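Bsobi restriction endonuclease (Geobacillus stearothermophilus, PDB 1DC1) recognises the double-stranded DNA sequence 5'-CYCGRG-3' and, as a homodimer, cleaves it after the first C. Local coordinates at residues 15-20 and 302-307; 44-49 and 116-121; 153-158 and 189-194. All blocks are in the same frame, centred on the assembly; numbering follows the deposited sequence.

Contacts 1 and 3 both reach the central mixed sheet of the PD-(D/E)XK nuclease core. Contact 1 lies at strand 303-306, outermost in this chain's sheet. Contact 3 lies where strand 157-161 meets strand 184-191. Their centres are about 27 Å apart. Centre to centre, contact 2 lies about 41 Å from contact 1 and about 51 Å from contact 3. It joins helices 21-53 and 110-152. The first begins right after the loop of contact 1, and the second leads on to strand 157-161. In contact 1 the side chain of S304 is about 9 Å from those of E240 and K242 of the predicted magnesium site. The DNA is about 5, 6 and 17 Å from the nearest atoms of contacts 1, 2 and 3.

Contact 1: residues 15-20 and 302-307; sequences DDLKTT and TNSANL
The side-chain amide of N306 meets the backbone of L17 and the hydroxyl of T19. Both hydrogens of its nitrogen are used. One bond runs from N306 ND2 to L17 O, 2.9 Å long and nearly straight at 173°. The other runs from N306 ND2 to T19 OG1 at 3.0 Å. Both acceptors lie close to the amide plane of N306, an arrangement that holds the group against rotation. At L17 O the donor comes in tilted from the carbonyl plane. N306 CG stands anti to its own backbone N (chi1 -179°), which carries the amide across to the 15-20 loop. The far side of the amide is also satisfied: N306 OD1 bonds to the hydroxyl of T308.

The side chains of T19 and N306 cross at about a right angle. T19 OG1 has a second partner in the carbonyl O of A282, just after strand 276-281. The hydroxyl thus joins the loop to two neighbouring chain segments. Strand 303-306 is outermost in this chain's mixed sheet, parallel to strand 276-281. The 15-20 loop passes beside its C-terminal end and then enters helix 21-53. This part of the sheet belongs to the PD-(D/E)XK nuclease core.

Beyond the amide, packing takes over. L17 reaches along the strand with one methyl. L17 CD1 lies 4.1 Å from S304 OG and 4.4 Å from A305 CA. The S304 hydroxyl has its hydrogen-bond partner elsewhere, at the carbonyl O of F279. L17 also touches A289 of helix 286-298 and Q312 of helix 310-321. Two further loop carbonyls, those of D16 and K18, both accept from K309 NZ. The backbone N of N306 is satisfied by the Q312 side chain.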
# COMPACT_ATOMS: atom_id res chain seq x y z
N ASP D 15 -5.07 -12.52 -22.25
CA ASP D 15 -4.16 -11.40 -22.28
C ASP D 15 -4.72 -10.11 -22.92
O ASP D 15 -4.05 -9.08 -22.96
CB ASP D 15 -2.74 -11.84 -22.79
CG ASP D 15 -1.73 -12.22 -21.61
OD1 ASP D 15 -2.16 -12.55 -20.47
OD2 ASP D 15 -0.50 -12.17 -21.84
N ASP D 16 -5.99 -10.14 -23.33
CA ASP D 16 -6.62 -8.93 -23.79
C ASP D 16 -6.72 -8.03 -22.53
O ASP D 16 -6.73 -6.81 -22.61
CB ASP D 16 -8.01 -9.25 -24.33
CG ASP D 16 -7.98 -9.71 -25.80
OD1 ASP D 16 -6.90 -9.73 -26.40
OD2 ASP D 16 -9.04 -10.05 -26.36
N LEU D 17 -6.75 -8.64 -21.36
CA LEU D 17 -6.84 -7.89 -20.10
C LEU D 17 -5.51 -7.25 -19.63
O LEU D 17 -5.51 -6.31 -18.85
CB LEU D 17 -7.29 -8.84 -19.03
CG LEU D 17 -8.74 -8.89 -18.55
CD1 LEU D 17 -9.61 -7.63 -18.93
CD2 LEU D 17 -9.24 -10.22 -19.05
N LYS D 18 -4.39 -7.79 -20.08
CA LYS D 18 -3.07 -7.32 -19.67
C LYS D 18 -2.71 -5.87 -20.09
O LYS D 18 -2.90 -5.48 -21.25
CB LYS D 18 -2.05 -8.31 -20.27
CG LYS D 18 -1.25 -9.11 -19.34
CD LYS D 18 0.11 -8.45 -19.19
CE LYS D 18 1.20 -9.48 -19.16
NZ LYS D 18 2.31 -8.95 -18.33
N THR D 19 -2.14 -5.09 -19.17
CA THR D 19 -1.72 -3.72 -19.48
C THR D 19 -0.44 -3.84 -20.31
O THR D 19 0.42 -4.74 -20.04
CB THR D 19 -1.38 -2.91 -18.19
OG1 THR D 19 -2.54 -2.86 -17.36
CG2 THR D 19 -0.96 -1.53 -18.52
N THR D 20 -0.30 -2.97 -21.30
CA THR D 20 0.88 -3.04 -22.15
C THR D 20 2.03 -2.23 -21.56
O THR D 20 1.83 -1.37 -20.68
CB THR D 20 0.60 -2.48 -23.54
OG1 THR D 20 0.33 -1.09 -23.42
CG2 THR D 20 -0.60 -3.16 -24.20
N THR D 302 -19.03 -10.76 -13.25
CA THR D 302 -19.89 -10.46 -14.40
C THR D 302 -19.21 -9.79 -15.59
O THR D 302 -19.52 -10.09 -16.76
CB THR D 302 -21.09 -9.58 -13.99
OG1 THR D 302 -21.63 -10.07 -12.76
CG2 THR D 302 -22.16 -9.62 -15.05
N ASN D 303 -18.27 -8.89 -15.30
CA ASN D 303 -17.56 -8.19 -16.36
C ASN D 303 -16.27 -7.58 -15.82
O ASN D 303 -16.08 -7.46 -14.60
CB ASN D 303 -18.47 -7.09 -16.95
CG ASN D 303 -18.20 -6.83 -18.41
OD1 ASN D 303 -17.13 -7.14 -18.95
ND2 ASN D 303 -19.18 -6.23 -19.06
N SER D 304 -15.39 -7.20 -16.72
CA SER D 304 -14.11 -6.61 -16.33
C SER D 304 -13.56 -5.81 -17.48
O SER D 304 -13.88 -6.07 -18.64
CB SER D 304 -13.12 -7.70 -15.95
OG SER D 304 -11.87 -7.17 -15.55
N ALA D 305 -12.73 -4.82 -17.17
CA ALA D 305 -12.12 -4.04 -18.23
C ALA D 305 -10.76 -3.50 -17.75
O ALA D 305 -10.57 -3.26 -16.56
CB ALA D 305 -13.02 -2.89 -18.65
N ASN D 306 -9.81 -3.38 -18.68
CA ASN D 306 -8.55 -2.78 -18.35
C ASN D 306 -8.81 -1.28 -18.64
O ASN D 306 -9.11 -0.88 -19.78
CB ASN D 306 -7.43 -3.27 -19.25
CG ASN D 306 -6.13 -2.65 -18.89
OD1 ASN D 306 -5.98 -1.42 -18.87
ND2 ASN D 306 -5.17 -3.49 -18.58
N LEU D 307 -8.70 -0.47 -17.58
CA LEU D 307 -8.96 0.97 -17.63
C LEU D 307 -8.07 1.74 -18.62
O LEU D 307 -8.44 2.83 -19.05
CB LEU D 307 -8.90 1.57 -16.20
CG LEU D 307 -9.31 3.06 -15.97
CD1 LEU D 307 -10.82 3.26 -16.11
CD2 LEU D 307 -8.87 3.51 -14.56

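Contact 2: residues 44-49 and 116-121; sequences ERARAL and FRYLLF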
# COMPACT_ATOMS: atom_id res chain seq x y z
N GLU D 44 6.96 25.67 -1.18
CA GLU D 44 6.69 27.02 -0.70
C GLU D 44 6.45 27.00 0.81
O GLU D 44 6.90 27.93 1.49
CB GLU D 44 5.50 27.65 -1.43
CG GLU D 44 5.51 29.17 -1.22
CD GLU D 44 4.37 29.93 -1.90
OE1 GLU D 44 3.54 29.28 -2.58
OE2 GLU D 44 4.32 31.18 -1.77
N ARG D 45 5.78 25.97 1.35
CA ARG D 45 5.61 25.90 2.81
C ARG D 45 6.99 25.76 3.50
O ARG D 45 7.19 26.32 4.58
CB ARG D 45 4.67 24.74 3.21
CG ARG D 45 3.17 25.06 2.97
CD ARG D 45 2.23 23.95 3.52
NE ARG D 45 2.29 22.70 2.74
CZ ARG D 45 1.50 22.43 1.70
NH1 ARG D 45 0.59 23.32 1.31
NH2 ARG D 45 1.65 21.31 1.04
N ALA D 46 7.93 25.04 2.87
CA ALA D 46 9.28 24.89 3.40
C ALA D 46 9.98 26.28 3.35
O ALA D 46 10.64 26.65 4.31
CB ALA D 46 10.05 23.84 2.62
N ARG D 47 9.80 27.04 2.26
CA ARG D 47 10.39 28.38 2.16
C ARG D 47 9.80 29.26 3.28
O ARG D 47 10.52 30.04 3.92
CB ARG D 47 10.04 29.02 0.78
CG ARG D 47 10.68 28.42 -0.48
CD ARG D 47 12.13 28.82 -0.68
NE ARG D 47 12.73 28.25 -1.90
CZ ARG D 47 14.02 28.36 -2.26
NH1 ARG D 47 14.89 29.02 -1.52
NH2 ARG D 47 14.45 27.84 -3.40
N ALA D 48 8.50 29.16 3.49
CA ALA D 48 7.84 29.96 4.51
C ALA D 48 8.31 29.56 5.89
O ALA D 48 8.51 30.43 6.76
CB ALA D 48 6.36 29.80 4.39
N LEU D 49 8.50 28.25 6.11
CA LEU D 49 8.99 27.76 7.41
C LEU D 49 10.37 28.32 7.68
O LEU D 49 10.65 28.73 8.79
CB LEU D 49 9.07 26.21 7.49
CG LEU D 49 9.68 25.52 8.76
CD1 LEU D 49 8.84 25.78 10.05
CD2 LEU D 49 9.80 24.02 8.48
N PHE D 116 15.43 20.78 5.83
CA PHE D 116 15.76 19.55 5.12
C PHE D 116 14.95 18.39 5.75
O PHE D 116 14.41 17.56 5.02
CB PHE D 116 17.26 19.23 5.23
CG PHE D 116 18.16 20.14 4.41
CD1 PHE D 116 17.63 21.12 3.55
CD2 PHE D 116 19.54 20.01 4.50
CE1 PHE D 116 18.48 21.97 2.78
CE2 PHE D 116 20.39 20.85 3.74
CZ PHE D 116 19.86 21.82 2.89
N ARG D 117 14.89 18.32 7.09
CA ARG D 117 14.13 17.24 7.73
C ARG D 117 12.65 17.40 7.53
O ARG D 117 11.94 16.43 7.30
CB ARG D 117 14.48 17.13 9.20
CG ARG D 117 15.81 16.39 9.31
CD ARG D 117 16.54 16.36 10.70
NE ARG D 117 17.72 15.49 10.52
CZ ARG D 117 17.68 14.16 10.57
NH1 ARG D 117 16.53 13.51 10.80
NH2 ARG D 117 18.78 13.47 10.29
N TYR D 118 12.19 18.64 7.59
CA TYR D 118 10.78 18.92 7.39
C TYR D 118 10.35 18.43 5.95
O TYR D 118 9.31 17.78 5.80
CB TYR D 118 10.56 20.42 7.60
CG TYR D 118 9.22 20.87 7.14
CD1 TYR D 118 8.10 20.69 7.95
CD2 TYR D 118 9.07 21.46 5.87
CE1 TYR D 118 6.84 21.10 7.49
CE2 TYR D 118 7.83 21.87 5.43
CZ TYR D 118 6.73 21.70 6.23
OH TYR D 118 5.53 22.18 5.79
N LEU D 119 11.18 18.69 4.93
CA LEU D 119 10.90 18.28 3.54
C LEU D 119 11.03 16.77 3.34
O LEU D 119 10.21 16.13 2.68
CB LEU D 119 11.85 19.01 2.55
CG LEU D 119 11.53 20.49 2.24
CD1 LEU D 119 12.77 21.22 1.68
CD2 LEU D 119 10.34 20.54 1.25
N LEU D 120 12.09 16.20 3.87
CA LEU D 120 12.28 14.78 3.78
C LEU D 120 11.03 14.03 4.30
O LEU D 120 10.58 13.10 3.64
CB LEU D 120 13.50 14.36 4.60
CG LEU D 120 13.79 12.85 4.57
CD1 LEU D 120 14.22 12.52 3.12
CD2 LEU D 120 14.85 12.44 5.64
N PHE D 121 10.51 14.39 5.48
CA PHE D 121 9.33 13.70 6.01
C PHE D 121 8.04 14.12 5.27
O PHE D 121 7.15 13.30 5.04
CB PHE D 121 9.22 13.89 7.55
CG PHE D 121 10.37 13.27 8.33
CD1 PHE D 121 10.86 12.00 8.01
CD2 PHE D 121 11.04 13.99 9.27
CE1 PHE D 121 12.00 11.49 8.62
CE2 PHE D 121 12.17 13.49 9.88
CZ PHE D 121 12.66 12.25 9.56
O HOH W 1 4.86 21.04 3.18
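Y118 lays its ring against L49, with the CD2 methyl of L49 over one face. L49 CD2 sits 3.8 Å from the centroid of the Y118 ring, a CH-pi contact. It is displaced toward the rim, so its closest ring atom is Y118 CG, at 3.5 Å from L49 CD2. The two side chains meet at a slant. Y118 CG stands anti to the backbone N (chi1 168°), and the ring spans from its own helix to the other. Its far end passes A46: Y118 CE2 is 3.9 Å from A46 CA. The short side chain of A46 leaves a shallow place on its helix, and L119 moves into it beside the ring, with L119 CD2 3.6 Å from A46 CB. I115, one turn earlier on helix 110-152, also touches A46 and L49.

The two short segments, on helices 21-53 and 110-152, run nearly antiparallel, at 157°, and their axes come within 10.2 Å. A71 and A75 of helix 69-75 also touch Y118. L119 also packs on F116 of the second subunit, so this helix pair adjoins the dimer interface.

At the outer border, Y118 OH lies 3.7 Å from R45 CB. One water joins R45 NE, whose N-H it accepts at 3.1 Å, to Y118 OH, 2.9 Å away. With an alanine here in place of Y118, the L49 methyl would probably lose the face it rests on, and the water its phenolic partner. The contact is thus apolar in its buried part. Its polar link is indirect, through water, and lies at the exposed R45 edge.

Contact 3: residues 153-158 and 189-194; sequences ANIPYK and WTINGK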
# COMPACT_ATOMS: atom_id res chain seq x y z
N ALA D 153 -25.56 8.36 -26.94
CA ALA D 153 -26.82 7.65 -27.11
C ALA D 153 -28.01 8.58 -26.97
O ALA D 153 -29.17 8.13 -27.01
CB ALA D 153 -26.91 6.50 -26.08
N ASN D 154 -27.75 9.87 -26.79
CA ASN D 154 -28.82 10.85 -26.64
C ASN D 154 -29.72 10.51 -25.43
O ASN D 154 -30.94 10.60 -25.52
CB ASN D 154 -29.68 10.96 -27.93
CG ASN D 154 -30.65 12.13 -27.87
OD1 ASN D 154 -30.33 13.16 -27.25
ND2 ASN D 154 -31.83 11.99 -28.44
N ILE D 155 -29.11 10.16 -24.30
CA ILE D 155 -29.84 9.81 -23.08
C ILE D 155 -29.52 10.85 -22.01
O ILE D 155 -28.39 10.99 -21.56
CB ILE D 155 -29.42 8.40 -22.56
CG1 ILE D 155 -29.77 7.34 -23.60
CG2 ILE D 155 -30.11 8.06 -21.22
CD1 ILE D 155 -29.22 5.96 -23.26
N PRO D 156 -30.52 11.63 -21.59
CA PRO D 156 -30.17 12.60 -20.56
C PRO D 156 -29.87 11.91 -19.21
O PRO D 156 -30.19 10.75 -18.98
CB PRO D 156 -31.40 13.50 -20.47
CG PRO D 156 -32.51 12.75 -21.06
CD PRO D 156 -31.93 11.71 -22.00
N TYR D 157 -29.24 12.66 -18.32
CA TYR D 157 -28.93 12.13 -17.01
C TYR D 157 -28.93 13.27 -15.98
O TYR D 157 -29.02 14.44 -16.35
CB TYR D 157 -27.57 11.39 -17.06
CG TYR D 157 -26.37 12.28 -17.36
CD1 TYR D 157 -25.75 13.02 -16.31
CD2 TYR D 157 -25.87 12.40 -18.66
CE1 TYR D 157 -24.65 13.85 -16.53
CE2 TYR D 157 -24.77 13.23 -18.91
CZ TYR D 157 -24.16 13.96 -17.83
OH TYR D 157 -23.06 14.80 -18.03
N LYS D 158 -28.90 12.90 -14.70
CA LYS D 158 -28.82 13.86 -13.61
C LYS D 158 -27.53 13.50 -12.91
O LYS D 158 -27.07 12.35 -13.03
CB LYS D 158 -29.99 13.70 -12.67
CG LYS D 158 -31.32 13.75 -13.40
CD LYS D 158 -32.45 13.63 -12.44
CE LYS D 158 -32.92 14.98 -12.02
NZ LYS D 158 -33.96 15.39 -12.98
N TRP D 189 -29.74 7.88 -14.68
CA TRP D 189 -30.44 7.92 -15.98
C TRP D 189 -31.63 6.93 -16.01
O TRP D 189 -31.92 6.19 -15.04
CB TRP D 189 -29.50 7.54 -17.14
CG TRP D 189 -28.96 6.12 -17.02
CD1 TRP D 189 -29.45 4.97 -17.63
CD2 TRP D 189 -27.80 5.70 -16.24
NE1 TRP D 189 -28.65 3.88 -17.28
CE2 TRP D 189 -27.65 4.30 -16.43
CE3 TRP D 189 -26.89 6.39 -15.41
CZ2 TRP D 189 -26.59 3.56 -15.80
CZ3 TRP D 189 -25.84 5.66 -14.79
CH2 TRP D 189 -25.71 4.28 -14.99
N THR D 190 -32.32 6.92 -17.15
CA THR D 190 -33.46 6.03 -17.37
C THR D 190 -33.24 5.42 -18.76
O THR D 190 -33.01 6.13 -19.73
CB THR D 190 -34.79 6.77 -17.38
OG1 THR D 190 -35.01 7.38 -16.11
CG2 THR D 190 -35.92 5.80 -17.65
N ILE D 191 -33.29 4.10 -18.82
CA ILE D 191 -33.10 3.38 -20.07
C ILE D 191 -34.23 2.34 -20.15
O ILE D 191 -34.44 1.58 -19.21
CB ILE D 191 -31.69 2.69 -20.10
CG1 ILE D 191 -31.60 1.76 -21.29
CG2 ILE D 191 -31.44 1.90 -18.82
CD1 ILE D 191 -30.93 2.39 -22.48
N ASN D 192 -34.98 2.30 -21.24
CA ASN D 192 -36.08 1.33 -21.39
C ASN D 192 -37.10 1.42 -20.25
O ASN D 192 -37.67 0.40 -19.86
CB ASN D 192 -35.54 -0.12 -21.41
CG ASN D 192 -34.76 -0.44 -22.68
OD1 ASN D 192 -35.18 -0.09 -23.79
ND2 ASN D 192 -33.62 -1.10 -22.53
N GLY D 193 -37.34 2.61 -19.71
CA GLY D 193 -38.29 2.72 -18.62
C GLY D 193 -37.69 2.52 -17.23
O GLY D 193 -38.24 2.97 -16.25
N LYS D 194 -36.56 1.85 -17.16
CA LYS D 194 -35.89 1.56 -15.89
C LYS D 194 -34.97 2.70 -15.47
O LYS D 194 -34.21 3.26 -16.28
CB LYS D 194 -35.12 0.25 -16.03
CG LYS D 194 -35.83 -0.81 -16.93
CD LYS D 194 -37.14 -1.28 -16.30
CE LYS D 194 -38.19 -1.72 -17.32
NZ LYS D 194 -38.13 -3.17 -17.47
O HOH W 2 -32.55 9.43 -18.85
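I155 lies over the end of strand 184-191, one methyl on the backbone and the other on the I191 side chain. Its CG2 branch lies over the start of the segment: I155 CG2 is 3.8 Å from T190 O and 4.2 Å from W189 CB. The longer branch goes further along. There I155 CD1 meets I191 CD1 methyl to methyl at 4.0 Å. The torsions explain the split. I155 CG2 is anti to its backbone N, while CG1 lies beside that nitrogen (chi1 -62°) and extends on to CD1.

Of the W189 side chain, CB does the touching. P156 O is 3.8 Å from W189 CB, and Y157 CB is 4.3 Å from W189 CB. The indole turns away and packs on R196 and L198 of strand 194-199, and its N-H bonds to I321 O. The Y157 ring also leads away, toward helix 110-152, and its hydroxyl bonds to D177.

The chain leaves helix 110-152 through a Schellman motif at N154 and then joins the mixed sheet as strand 157-161. That strand runs antiparallel beside strand 184-191. Further along, K158 and S188 are joined by a backbone bond. The 189-194 segment turns back through a type I' hairpin turn, I191 to K194, into strand 194-199.

Near the strand ends a water fills in between the backbones. It donates to P156 O at 2.7 Å and accepts from T190 N at 3.0 Å. The two segments are therefore joined here by methyl packing and a water bridge, while direct backbone bonding begins deeper in the sheet.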